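Local coordinates for galactose mutarotase-like protein (Clostridium acetobutylicum, PDB 3OS7) that probably binds carbohydrate and may interconvert the anomers of aldose sugars, as expected of a galactose mutarotase (aldose 1-epimerase) relative, at residues A[205-210]-A[231-236]; A[178-183]-A[322-327]; A[13-18]-A[60-65]; A[28-33]-A[157-162]. All blocks are in the same frame, centred on the assembly; numbering follows the deposited sequence.

Contact 1 (A[205-210]-A[231-236])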
# COMPACT_ATOMS: atom_id res chain seq x y z
N ILE A 205 1.90 -9.91 11.72
CA ILE A 205 1.50 -10.05 10.33
C ILE A 205 1.05 -11.49 10.13
O ILE A 205 1.72 -12.41 10.58
CB ILE A 205 2.66 -9.80 9.33
CG1 ILE A 205 3.33 -8.44 9.57
CG2 ILE A 205 2.13 -9.88 7.87
CD1 ILE A 205 4.64 -8.26 8.74
N SER A 206 -0.05 -11.69 9.39
CA SER A 206 -0.60 -13.05 9.19
C SER A 206 0.15 -13.78 8.07
O SER A 206 -0.39 -14.04 7.01
CB SER A 206 -2.11 -12.96 8.91
OG SER A 206 -2.40 -12.18 7.76
N ILE A 207 1.42 -14.09 8.33
CA ILE A 207 2.29 -14.67 7.35
C ILE A 207 2.05 -16.17 7.22
O ILE A 207 1.68 -16.83 8.19
CB ILE A 207 3.78 -14.40 7.66
CG1 ILE A 207 4.20 -14.99 9.02
CG2 ILE A 207 4.06 -12.90 7.58
CD1 ILE A 207 5.74 -14.98 9.30
N ASP A 208 2.27 -16.66 6.01
CA ASP A 208 2.23 -18.07 5.67
C ASP A 208 3.67 -18.56 5.53
O ASP A 208 4.21 -19.14 6.47
CB ASP A 208 1.43 -18.25 4.37
CG ASP A 208 1.18 -19.71 4.02
OD1 ASP A 208 1.58 -20.61 4.79
OD2 ASP A 208 0.55 -19.93 2.96
N LYS A 209 4.33 -18.25 4.41
CA LYS A 209 5.71 -18.65 4.19
C LYS A 209 6.59 -17.43 3.92
O LYS A 209 6.12 -16.39 3.45
CB LYS A 209 5.83 -19.65 3.01
CG LYS A 209 5.05 -20.95 3.24
CD LYS A 209 5.40 -22.00 2.24
CE LYS A 209 4.63 -21.81 0.96
NZ LYS A 209 5.10 -22.73 -0.11
N PHE A 210 7.86 -17.59 4.26
CA PHE A 210 8.91 -16.66 3.87
C PHE A 210 9.45 -17.03 2.48
O PHE A 210 9.66 -18.22 2.20
CB PHE A 210 10.02 -16.76 4.92
CG PHE A 210 11.24 -15.96 4.58
CD1 PHE A 210 11.21 -14.60 4.64
CD2 PHE A 210 12.42 -16.60 4.22
CE1 PHE A 210 12.32 -13.85 4.35
CE2 PHE A 210 13.56 -15.86 3.92
CZ PHE A 210 13.50 -14.45 3.99
N LYS A 231 8.87 -16.03 13.38
CA LYS A 231 7.79 -16.67 14.10
C LYS A 231 7.01 -15.72 14.96
O LYS A 231 5.82 -15.93 15.20
CB LYS A 231 8.34 -17.81 14.96
CG LYS A 231 8.93 -18.92 14.11
CD LYS A 231 9.22 -20.19 14.95
CE LYS A 231 10.05 -21.20 14.17
NZ LYS A 231 10.47 -22.41 14.96
N GLU A 232 7.67 -14.64 15.39
CA GLU A 232 7.03 -13.66 16.27
C GLU A 232 5.95 -12.84 15.56
O GLU A 232 5.07 -12.27 16.21
CB GLU A 232 8.07 -12.70 16.84
CG GLU A 232 9.20 -13.33 17.73
CD GLU A 232 10.38 -12.31 17.98
OE1 GLU A 232 10.14 -11.09 18.21
OE2 GLU A 232 11.57 -12.74 17.94
N TYR A 233 6.01 -12.77 14.24
CA TYR A 233 4.92 -12.10 13.53
C TYR A 233 3.55 -12.72 13.84
O TYR A 233 2.55 -12.04 13.74
CB TYR A 233 5.15 -12.04 12.02
CG TYR A 233 6.25 -11.12 11.57
CD1 TYR A 233 6.18 -9.74 11.79
CD2 TYR A 233 7.35 -11.61 10.88
CE1 TYR A 233 7.17 -8.91 11.35
CE2 TYR A 233 8.37 -10.77 10.44
CZ TYR A 233 8.26 -9.42 10.67
OH TYR A 233 9.23 -8.56 10.25
N LEU A 234 3.53 -14.02 14.16
CA LEU A 234 2.30 -14.76 14.45
C LEU A 234 2.02 -14.91 15.95
O LEU A 234 0.95 -15.42 16.33
CB LEU A 234 2.38 -16.13 13.85
CG LEU A 234 2.41 -16.22 12.32
CD1 LEU A 234 2.83 -17.68 11.89
CD2 LEU A 234 1.08 -15.78 11.71
N GLU A 235 2.94 -14.46 16.79
CA GLU A 235 2.80 -14.64 18.25
C GLU A 235 2.84 -13.31 18.96
O GLU A 235 1.84 -12.63 18.95
CB GLU A 235 3.80 -15.66 18.79
CG GLU A 235 3.50 -17.10 18.32
CD GLU A 235 2.09 -17.60 18.67
OE1 GLU A 235 1.58 -17.31 19.77
OE2 GLU A 235 1.49 -18.32 17.83
N ASN A 236 3.95 -12.89 19.55
CA ASN A 236 3.93 -11.66 20.32
C ASN A 236 4.32 -10.40 19.54
O ASN A 236 4.21 -9.30 20.06
CB ASN A 236 4.78 -11.80 21.58
CG ASN A 236 4.16 -12.76 22.59
OD1 ASN A 236 4.80 -13.70 23.00
ND2 ASN A 236 2.91 -12.51 22.98

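Contact 2 (A[178-183]-A[322-327])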
# COMPACT_ATOMS: atom_id res chain seq x y z
N MSE A 178 -4.64 -7.66 -20.27
CA MSE A 178 -3.75 -6.74 -19.56
C MSE A 178 -3.12 -7.42 -18.34
O MSE A 178 -3.81 -7.90 -17.46
CB MSE A 178 -4.52 -5.52 -19.08
CG MSE A 178 -3.64 -4.41 -18.56
SE MSE A 178 -4.62 -2.99 -17.73
CE MSE A 178 -4.67 -3.59 -15.91
N PRO A 179 -1.78 -7.43 -18.28
CA PRO A 179 -1.11 -7.94 -17.06
C PRO A 179 -1.52 -7.14 -15.84
O PRO A 179 -1.67 -5.92 -15.93
CB PRO A 179 0.37 -7.66 -17.35
CG PRO A 179 0.45 -7.57 -18.86
CD PRO A 179 -0.84 -7.00 -19.31
N LEU A 180 -1.62 -7.80 -14.69
CA LEU A 180 -2.09 -7.12 -13.49
C LEU A 180 -1.35 -7.62 -12.25
O LEU A 180 -1.34 -8.82 -11.95
CB LEU A 180 -3.58 -7.41 -13.29
CG LEU A 180 -4.23 -6.80 -12.04
CD1 LEU A 180 -4.44 -5.32 -12.20
CD2 LEU A 180 -5.54 -7.51 -11.81
N SER A 181 -0.77 -6.67 -11.54
CA SER A 181 -0.23 -6.89 -10.20
C SER A 181 -0.29 -5.53 -9.52
O SER A 181 0.11 -4.53 -10.10
CB SER A 181 1.17 -7.43 -10.30
OG SER A 181 1.75 -7.63 -9.04
N VAL A 182 -0.86 -5.50 -8.33
CA VAL A 182 -1.14 -4.27 -7.62
C VAL A 182 -0.65 -4.42 -6.18
O VAL A 182 -0.71 -5.51 -5.61
CB VAL A 182 -2.67 -4.00 -7.56
CG1 VAL A 182 -2.99 -2.68 -6.78
CG2 VAL A 182 -3.26 -3.94 -8.95
N GLY A 183 -0.27 -3.32 -5.56
CA GLY A 183 0.04 -3.32 -4.15
C GLY A 183 0.14 -1.91 -3.62
O GLY A 183 -0.22 -0.95 -4.31
N LYS A 322 -1.98 -12.21 -12.41
CA LYS A 322 -3.31 -12.22 -13.01
C LYS A 322 -3.27 -11.39 -14.28
O LYS A 322 -2.35 -10.61 -14.54
CB LYS A 322 -4.35 -11.60 -12.03
CG LYS A 322 -4.60 -12.41 -10.77
CD LYS A 322 -5.71 -11.83 -9.89
CE LYS A 322 -7.01 -12.59 -10.07
NZ LYS A 322 -7.44 -12.66 -11.48
N THR A 323 -4.27 -11.60 -15.11
CA THR A 323 -4.48 -10.70 -16.22
C THR A 323 -5.95 -10.31 -16.21
O THR A 323 -6.79 -11.01 -15.63
CB THR A 323 -4.11 -11.36 -17.53
OG1 THR A 323 -4.98 -12.47 -17.75
CG2 THR A 323 -2.67 -11.86 -17.49
N LEU A 324 -6.24 -9.16 -16.81
CA LEU A 324 -7.61 -8.73 -17.01
C LEU A 324 -7.97 -8.80 -18.50
O LEU A 324 -7.25 -8.31 -19.35
CB LEU A 324 -7.79 -7.31 -16.51
CG LEU A 324 -7.72 -7.06 -15.01
CD1 LEU A 324 -7.90 -5.57 -14.74
CD2 LEU A 324 -8.79 -7.89 -14.33
N LYS A 325 -9.10 -9.43 -18.78
CA LYS A 325 -9.64 -9.44 -20.12
C LYS A 325 -10.22 -8.02 -20.40
O LYS A 325 -10.36 -7.19 -19.48
CB LYS A 325 -10.69 -10.57 -20.24
CG LYS A 325 -10.11 -11.98 -20.14
CD LYS A 325 -11.21 -13.03 -20.36
CE LYS A 325 -10.67 -14.47 -20.39
NZ LYS A 325 -10.24 -14.94 -19.04
N PRO A 326 -10.51 -7.71 -21.67
CA PRO A 326 -11.08 -6.41 -22.01
C PRO A 326 -12.33 -6.09 -21.23
O PRO A 326 -13.24 -6.94 -21.15
CB PRO A 326 -11.32 -6.52 -23.54
CG PRO A 326 -10.24 -7.47 -23.97
CD PRO A 326 -10.19 -8.49 -22.87
N ASN A 327 -12.31 -4.92 -20.57
CA ASN A 327 -13.37 -4.40 -19.72
C ASN A 327 -13.59 -5.15 -18.43
O ASN A 327 -14.55 -4.87 -17.72
CB ASN A 327 -14.72 -4.25 -20.47
CG ASN A 327 -15.57 -3.13 -19.88
OD1 ASN A 327 -15.09 -2.02 -19.70
ND2 ASN A 327 -16.86 -3.42 -19.58

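Contact 3 (A[13-18]-A[60-65])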
# COMPACT_ATOMS: atom_id res chain seq x y z
N ILE A 13 -5.95 24.24 -0.39
CA ILE A 13 -4.67 24.34 -1.10
C ILE A 13 -3.56 23.90 -0.15
O ILE A 13 -3.54 24.24 1.01
CB ILE A 13 -4.38 25.78 -1.56
CG1 ILE A 13 -5.46 26.27 -2.54
CG2 ILE A 13 -3.02 25.87 -2.22
CD1 ILE A 13 -5.73 25.30 -3.69
N ILE A 14 -2.62 23.14 -0.67
CA ILE A 14 -1.43 22.73 0.11
C ILE A 14 -0.21 22.97 -0.79
O ILE A 14 -0.33 22.99 -2.01
CB ILE A 14 -1.55 21.23 0.56
CG1 ILE A 14 -0.45 20.84 1.56
CG2 ILE A 14 -1.47 20.31 -0.62
CD1 ILE A 14 -0.71 19.48 2.23
N TRP A 15 0.95 23.21 -0.19
CA TRP A 15 2.17 23.51 -0.95
C TRP A 15 1.92 24.64 -1.96
O TRP A 15 2.32 24.55 -3.13
CB TRP A 15 2.67 22.27 -1.68
CG TRP A 15 3.48 21.36 -0.85
CD1 TRP A 15 4.67 21.66 -0.25
CD2 TRP A 15 3.23 19.98 -0.58
NE1 TRP A 15 5.16 20.54 0.41
CE2 TRP A 15 4.29 19.51 0.22
CE3 TRP A 15 2.19 19.10 -0.92
CZ2 TRP A 15 4.35 18.19 0.68
CZ3 TRP A 15 2.25 17.80 -0.45
CH2 TRP A 15 3.33 17.36 0.33
N SER A 16 1.21 25.67 -1.51
CA SER A 16 0.92 26.89 -2.30
C SER A 16 -0.02 26.80 -3.51
O SER A 16 -0.79 27.73 -3.74
CB SER A 16 2.23 27.59 -2.72
OG SER A 16 3.06 27.77 -1.59
N GLU A 17 0.06 25.74 -4.31
CA GLU A 17 -0.72 25.68 -5.55
C GLU A 17 -1.35 24.33 -5.82
O GLU A 17 -1.83 24.09 -6.92
CB GLU A 17 0.16 26.09 -6.74
CG GLU A 17 1.52 25.38 -6.77
CD GLU A 17 2.34 25.66 -8.03
OE1 GLU A 17 2.06 26.64 -8.75
OE2 GLU A 17 3.27 24.88 -8.30
N HIS A 18 -1.38 23.44 -4.84
CA HIS A 18 -1.97 22.11 -5.07
C HIS A 18 -3.24 21.88 -4.29
O HIS A 18 -3.34 22.24 -3.14
CB HIS A 18 -0.95 21.03 -4.74
CG HIS A 18 0.30 21.15 -5.54
ND1 HIS A 18 0.42 20.61 -6.80
CD2 HIS A 18 1.47 21.77 -5.27
CE1 HIS A 18 1.62 20.90 -7.27
NE2 HIS A 18 2.28 21.59 -6.36
N LEU A 60 9.17 19.72 4.04
CA LEU A 60 9.40 18.94 2.82
C LEU A 60 8.82 19.68 1.64
O LEU A 60 7.65 20.06 1.66
CB LEU A 60 8.74 17.54 2.90
CG LEU A 60 9.11 16.58 1.77
CD1 LEU A 60 10.55 16.15 1.94
CD2 LEU A 60 8.19 15.35 1.73
N LYS A 61 9.63 19.88 0.61
CA LYS A 61 9.17 20.53 -0.60
C LYS A 61 8.29 19.61 -1.43
O LYS A 61 8.52 18.41 -1.46
CB LYS A 61 10.36 21.00 -1.46
CG LYS A 61 11.22 22.05 -0.80
CD LYS A 61 12.14 22.76 -1.79
CE LYS A 61 13.13 21.83 -2.45
NZ LYS A 61 14.24 22.59 -3.14
N PHE A 62 7.34 20.19 -2.15
CA PHE A 62 6.45 19.42 -3.01
C PHE A 62 7.24 18.50 -3.93
O PHE A 62 6.92 17.33 -4.07
CB PHE A 62 5.56 20.32 -3.86
CG PHE A 62 4.68 19.56 -4.80
CD1 PHE A 62 3.52 18.96 -4.34
CD2 PHE A 62 5.05 19.38 -6.13
CE1 PHE A 62 2.72 18.25 -5.20
CE2 PHE A 62 4.24 18.67 -7.00
CZ PHE A 62 3.07 18.10 -6.53
N GLU A 63 8.27 19.04 -4.56
CA GLU A 63 9.01 18.30 -5.56
C GLU A 63 9.71 17.07 -4.98
O GLU A 63 9.78 16.04 -5.65
CB GLU A 63 10.04 19.22 -6.22
CG GLU A 63 10.44 18.75 -7.60
CD GLU A 63 9.29 18.75 -8.59
OE1 GLU A 63 8.26 19.44 -8.36
OE2 GLU A 63 9.42 18.05 -9.62
N ASP A 64 10.21 17.19 -3.75
CA ASP A 64 10.87 16.08 -3.04
C ASP A 64 9.86 15.02 -2.62
O ASP A 64 10.18 13.83 -2.62
CB ASP A 64 11.63 16.57 -1.82
CG ASP A 64 12.81 17.48 -2.19
OD1 ASP A 64 13.40 17.28 -3.27
OD2 ASP A 64 13.13 18.41 -1.42
N PHE A 65 8.62 15.44 -2.33
CA PHE A 65 7.53 14.50 -2.11
C PHE A 65 7.17 13.78 -3.42
O PHE A 65 7.18 12.53 -3.48
CB PHE A 65 6.31 15.21 -1.53
CG PHE A 65 5.10 14.30 -1.37
CD1 PHE A 65 5.21 13.09 -0.67
CD2 PHE A 65 3.88 14.65 -1.90
CE1 PHE A 65 4.10 12.26 -0.52
CE2 PHE A 65 2.78 13.81 -1.76
CZ PHE A 65 2.88 12.62 -1.07

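Contact 4 (A[28-33]-A[157-162])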
# COMPACT_ATOMS: atom_id res chain seq x y z
N TYR A 28 -12.19 10.26 13.15
CA TYR A 28 -10.99 10.20 12.31
C TYR A 28 -10.92 11.39 11.35
O TYR A 28 -11.94 11.98 11.01
CB TYR A 28 -10.99 8.93 11.46
CG TYR A 28 -10.82 7.62 12.21
CD1 TYR A 28 -11.93 6.94 12.75
CD2 TYR A 28 -9.56 7.04 12.35
CE1 TYR A 28 -11.76 5.72 13.42
CE2 TYR A 28 -9.40 5.85 13.02
CZ TYR A 28 -10.50 5.19 13.56
OH TYR A 28 -10.30 3.99 14.21
N GLU A 29 -9.71 11.74 10.93
CA GLU A 29 -9.48 12.73 9.91
C GLU A 29 -8.36 12.23 8.98
O GLU A 29 -7.35 11.67 9.46
CB GLU A 29 -9.09 14.06 10.55
CG GLU A 29 -8.85 15.18 9.56
CD GLU A 29 -8.48 16.48 10.25
OE1 GLU A 29 -9.04 16.75 11.34
OE2 GLU A 29 -7.62 17.21 9.69
N ALA A 30 -8.54 12.42 7.68
CA ALA A 30 -7.58 12.03 6.65
C ALA A 30 -7.26 13.19 5.70
O ALA A 30 -8.02 14.16 5.59
CB ALA A 30 -8.08 10.85 5.85
N LEU A 31 -6.15 13.05 5.01
CA LEU A 31 -5.72 14.05 4.02
C LEU A 31 -5.24 13.29 2.80
O LEU A 31 -4.36 12.45 2.91
CB LEU A 31 -4.60 14.91 4.60
CG LEU A 31 -3.98 15.95 3.66
CD1 LEU A 31 -5.05 16.91 3.14
CD2 LEU A 31 -2.85 16.66 4.41
N ILE A 32 -5.79 13.61 1.62
CA ILE A 32 -5.41 12.99 0.40
C ILE A 32 -4.87 14.04 -0.60
O ILE A 32 -5.37 15.18 -0.64
CB ILE A 32 -6.57 12.17 -0.22
CG1 ILE A 32 -6.08 11.27 -1.36
CG2 ILE A 32 -7.73 13.06 -0.69
CD1 ILE A 32 -7.18 10.28 -1.85
N ILE A 33 -3.83 13.64 -1.33
CA ILE A 33 -3.16 14.53 -2.30
C ILE A 33 -3.34 13.99 -3.74
O ILE A 33 -2.52 13.18 -4.23
CB ILE A 33 -1.66 14.68 -2.04
CG1 ILE A 33 -1.33 14.91 -0.55
CG2 ILE A 33 -1.11 15.85 -2.91
CD1 ILE A 33 -1.92 16.17 0.04
N TYR A 157 -12.12 5.91 -0.93
CA TYR A 157 -11.88 5.97 0.49
C TYR A 157 -13.13 6.33 1.25
O TYR A 157 -13.74 7.37 1.01
CB TYR A 157 -10.78 7.00 0.78
CG TYR A 157 -9.42 6.49 0.41
CD1 TYR A 157 -8.80 5.52 1.21
CD2 TYR A 157 -8.75 6.93 -0.69
CE1 TYR A 157 -7.55 5.04 0.92
CE2 TYR A 157 -7.48 6.44 -1.00
CZ TYR A 157 -6.90 5.50 -0.19
OH TYR A 157 -5.63 4.98 -0.47
N GLU A 158 -13.52 5.46 2.18
CA GLU A 158 -14.67 5.72 3.01
C GLU A 158 -14.21 5.81 4.45
O GLU A 158 -13.73 4.85 5.05
CB GLU A 158 -15.71 4.61 2.84
CG GLU A 158 -16.85 4.70 3.84
CD GLU A 158 -17.53 3.33 4.02
OE1 GLU A 158 -18.22 2.94 3.05
OE2 GLU A 158 -17.34 2.66 5.09
N LEU A 159 -14.39 6.98 5.02
CA LEU A 159 -14.04 7.19 6.42
C LEU A 159 -15.31 7.17 7.30
O LEU A 159 -16.34 7.73 6.93
CB LEU A 159 -13.32 8.52 6.54
CG LEU A 159 -12.54 8.85 7.80
CD1 LEU A 159 -11.47 7.78 8.11
CD2 LEU A 159 -11.89 10.26 7.61
N SER A 160 -15.20 6.53 8.45
CA SER A 160 -16.32 6.36 9.39
C SER A 160 -15.77 6.06 10.77
O SER A 160 -14.55 6.01 10.97
CB SER A 160 -17.25 5.21 8.93
OG SER A 160 -16.67 3.93 9.21
N SER A 161 -16.68 5.82 11.72
CA SER A 161 -16.26 5.41 13.04
C SER A 161 -15.52 4.08 13.07
O SER A 161 -14.84 3.78 14.05
CB SER A 161 -17.45 5.36 14.01
OG SER A 161 -18.28 4.27 13.70
N LYS A 162 -15.66 3.28 12.02
CA LYS A 162 -14.91 2.06 11.87
C LYS A 162 -13.50 2.25 11.28
O LYS A 162 -12.78 1.27 11.04
CB LYS A 162 -15.67 1.08 10.98
CG LYS A 162 -17.01 0.65 11.58
CD LYS A 162 -17.83 -0.19 10.62
CE LYS A 162 -18.46 0.61 9.51
NZ LYS A 162 -19.16 -0.29 8.55
O HOH W 1 -12.41 2.53 14.58

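Contact 1 (A[205-210]-A[231-236])
Ile205 and Tyr233 meet twice, once through backbone and once through side chains. The amide N of Ile205 donates to the carbonyl O of Tyr233 at 3.0 Å, the donor tilted out of the carbonyl plane. Beside this bond the two side chains run in the same direction, and Ile205 CD1 lies over one face of the phenol ring, 4.1 Å from its centroid, a CH-pi contact. The isoleucine reaches that face because CG1 stands anti to the carbonyl carbon (chi1 -54°) and the chain then extends. Ile207 crosses the tyrosine at about a right angle, its CD1 4.0 Å from Tyr233 CB, while its CG1 lies 4.0 Å from Leu234 CG. Leu234 brings CD2 beside the turn, 3.6 Å from Ile205 O and close to Ile207 O. Branched aliphatic residues suit these places, since their hydrocarbon branches pack beside the ring without needing polar partners.

Further out, an inverse gamma turn centred on Ser206, closed by Ile207 N to Ile205 O at 2.8 Å, sends the serine away from the loop. Its OG is hydrogen-bonded to Gly263 N and Lys252 O. Phe249 meets the Tyr233 ring with planes at about 70°, and Ile288 touches both Tyr233 and Ile205.

A loop between strands 222-224 and 246-256, with helical backbone angles at 231-234, thus closes over a break in strand 201-213 of the beta-rich fold characteristic of galactose mutarotases.

Contact 2 (A[178-183]-A[322-327])
Leu180, Leu324 and Met178, a selenomethionine, bury the most surface here, and all three project from the same face of an antiparallel strand pair. Leu180 CD2 packs 3.9 Å from Leu324 CG and also touches its CD2, the two leucines meeting at a slant. Leu180 gets there with CG anti to the backbone N (chi1 178°), which carries its branch across to the neighbouring strand. Met178 lies alongside Leu324, pointing the same way; its long chain bends at the last torsion, chi3 90°, and brings CE to 4.0 Å from Leu324 CD1. The flexible, unbranched methionine side chain, here as selenomethionine, suits this buried place beside a branched leucine, and Val170 of strand 163-172 packs against both Met178 and Leu180.

The backbone sets this register. Met178 and Leu324 form a hydrogen-bonded pair with two nearly straight bonds: Met178 N to Leu324 O and Leu324 N to Met178 O, both 2.8 Å. Leu180 and Lys322 form the next such pair, less evenly: Leu180 N to Lys322 O is 2.9 Å, but the return bond from Lys322 N to Leu180 O is weak at 3.5 Å. Between them Pro179 faces Thr323 as a non-hydrogen-bonded pair, where proline's lack of an N-H costs this ladder no bond. Both turn to the other face, touching Leu90 of strand 82-90, and Thr323 OG1 is hydrogen-bonded to Glu177.

Lys322 brings only CB near the Leu180 side chain, and its exposed chain leads away. This is a short antiparallel beta ladder, in which strand 322-324 borders the start of strand 178-189 within the mutarotase-like beta fold.

Contact 3 (A[13-18]-A[60-65])
Phe62 is held between two aromatic residues, His18 and Trp15, and this is the tight part of the contact. The His18 imidazole lies nearly flat on its ring, planes at 13° and centroids 3.6 Å apart, so the pair is a face-to-face stack. The phenyl ring meets Trp15 differently: it turns its edge toward the indole face in an offset edge-to-face pair, planes at 74°. Phe62 CB also sits over the five-membered ring, 3.9 Å from its centroid, as a CH-pi contact. With CG anti to the backbone N (chi1 177°), Phe62 projects from the first turn of helix 62-67 so that its face meets His18 and its edge meets Trp15.

The indole is fixed at its edge as well. Trp15 NE1 donates to Leu60 O at 2.8 Å in a nearly straight bond, the acceptor nearly in the ring plane, which restrains the ring's rotation. Phe65 makes a looser pair: its ring is close to parallel with the six-membered ring but slid aside, touching through CD2, 3.6 Å from Trp15 CH2.

On the solvent side the packing thins. Lys61, the N-cap residue, directs its side chain away, and Ser16 and Glu17 complete an exposed turn, pinned by Ile14 N to His18 O at 2.7 Å, that joins strands 8-14 and 18-25.

Tryptophan suits its place by pairing a broad face with one N-H donor, histidine by stacking while ND1 is hydrogen-bonded to Asp35. That carboxylate would probably favour a more positive imidazole, which could strengthen the attraction to the face of Phe62.

Contact 4 (A[28-33]-A[157-162])
Leu159 nests against Tyr28 and Ala30 where two layers of the mutarotase-like beta fold pack face to face: strand 28-33 belongs to the five-stranded sheet, and strand 151-160 lies in an opposing layer. The axes of 28-33 and 157-160 approach to 7.5 Å and run at 154° to each other, so side chains, not main-chain bonds, join the layers.

The apolar contacts form a row. Leu159 forks over the facing strand, CD1 lying 3.6 Å from Tyr28 CB and CD2 reaching toward Ala30, 4.2 Å from its CB. Extension of CG anti to the backbone N (chi1 -165°) puts that fork there, and alanine's small methyl accommodates it. Farther along, Ile32 likewise extends toward the opposing layer, and its CD1 rests equally on CD2 and CE2 of Tyr157, 3.9 Å from each. Leu43 and Val40 of strand 39-45 add to the packing on Leu159 and Tyr157.

Polar contacts finish both ends of the row, where each tyrosine buries a ring while its hydroxyl finds a partner. At the Ile32 end Tyr157 OH is hydrogen-bonded to Gln166; at the other, Tyr28 OH is hydrogen-bonded to the backbone N of Ile338. There an ST turn, Lys162 N to Ser160 OG at 3.1 Å, shapes the chain beyond the strand, and Ser160 O comes within 3.3 Å of Tyr28 CD1. Finally, one water in the plane of that ring joins the segments, 2.6 Å from Tyr28 OH and donating to Ser161 O at 2.8 Å.

Contacts 3 and 4 adjoin: Ile14 CD1 lies 4.1 Å from Ile33 CD1 and also packs on Leu31, so the aromatic cluster and the layer interface share the five-stranded sheet, and their segments alternate along the chain. The others are separate. Contact 1 lies on the opposite side of the chain's centre from contact 3, about 38 Å between centres, and is nested in sequence inside the loop closed by contact 2. Nearest atoms of contacts 2 and 4 are about 9 Å apart. Beside contact 2 a tetraethylene glycol, probably from the crystallisation liquor, lies about 4 Å from the Pro179 side chain; this does not establish a sugar site.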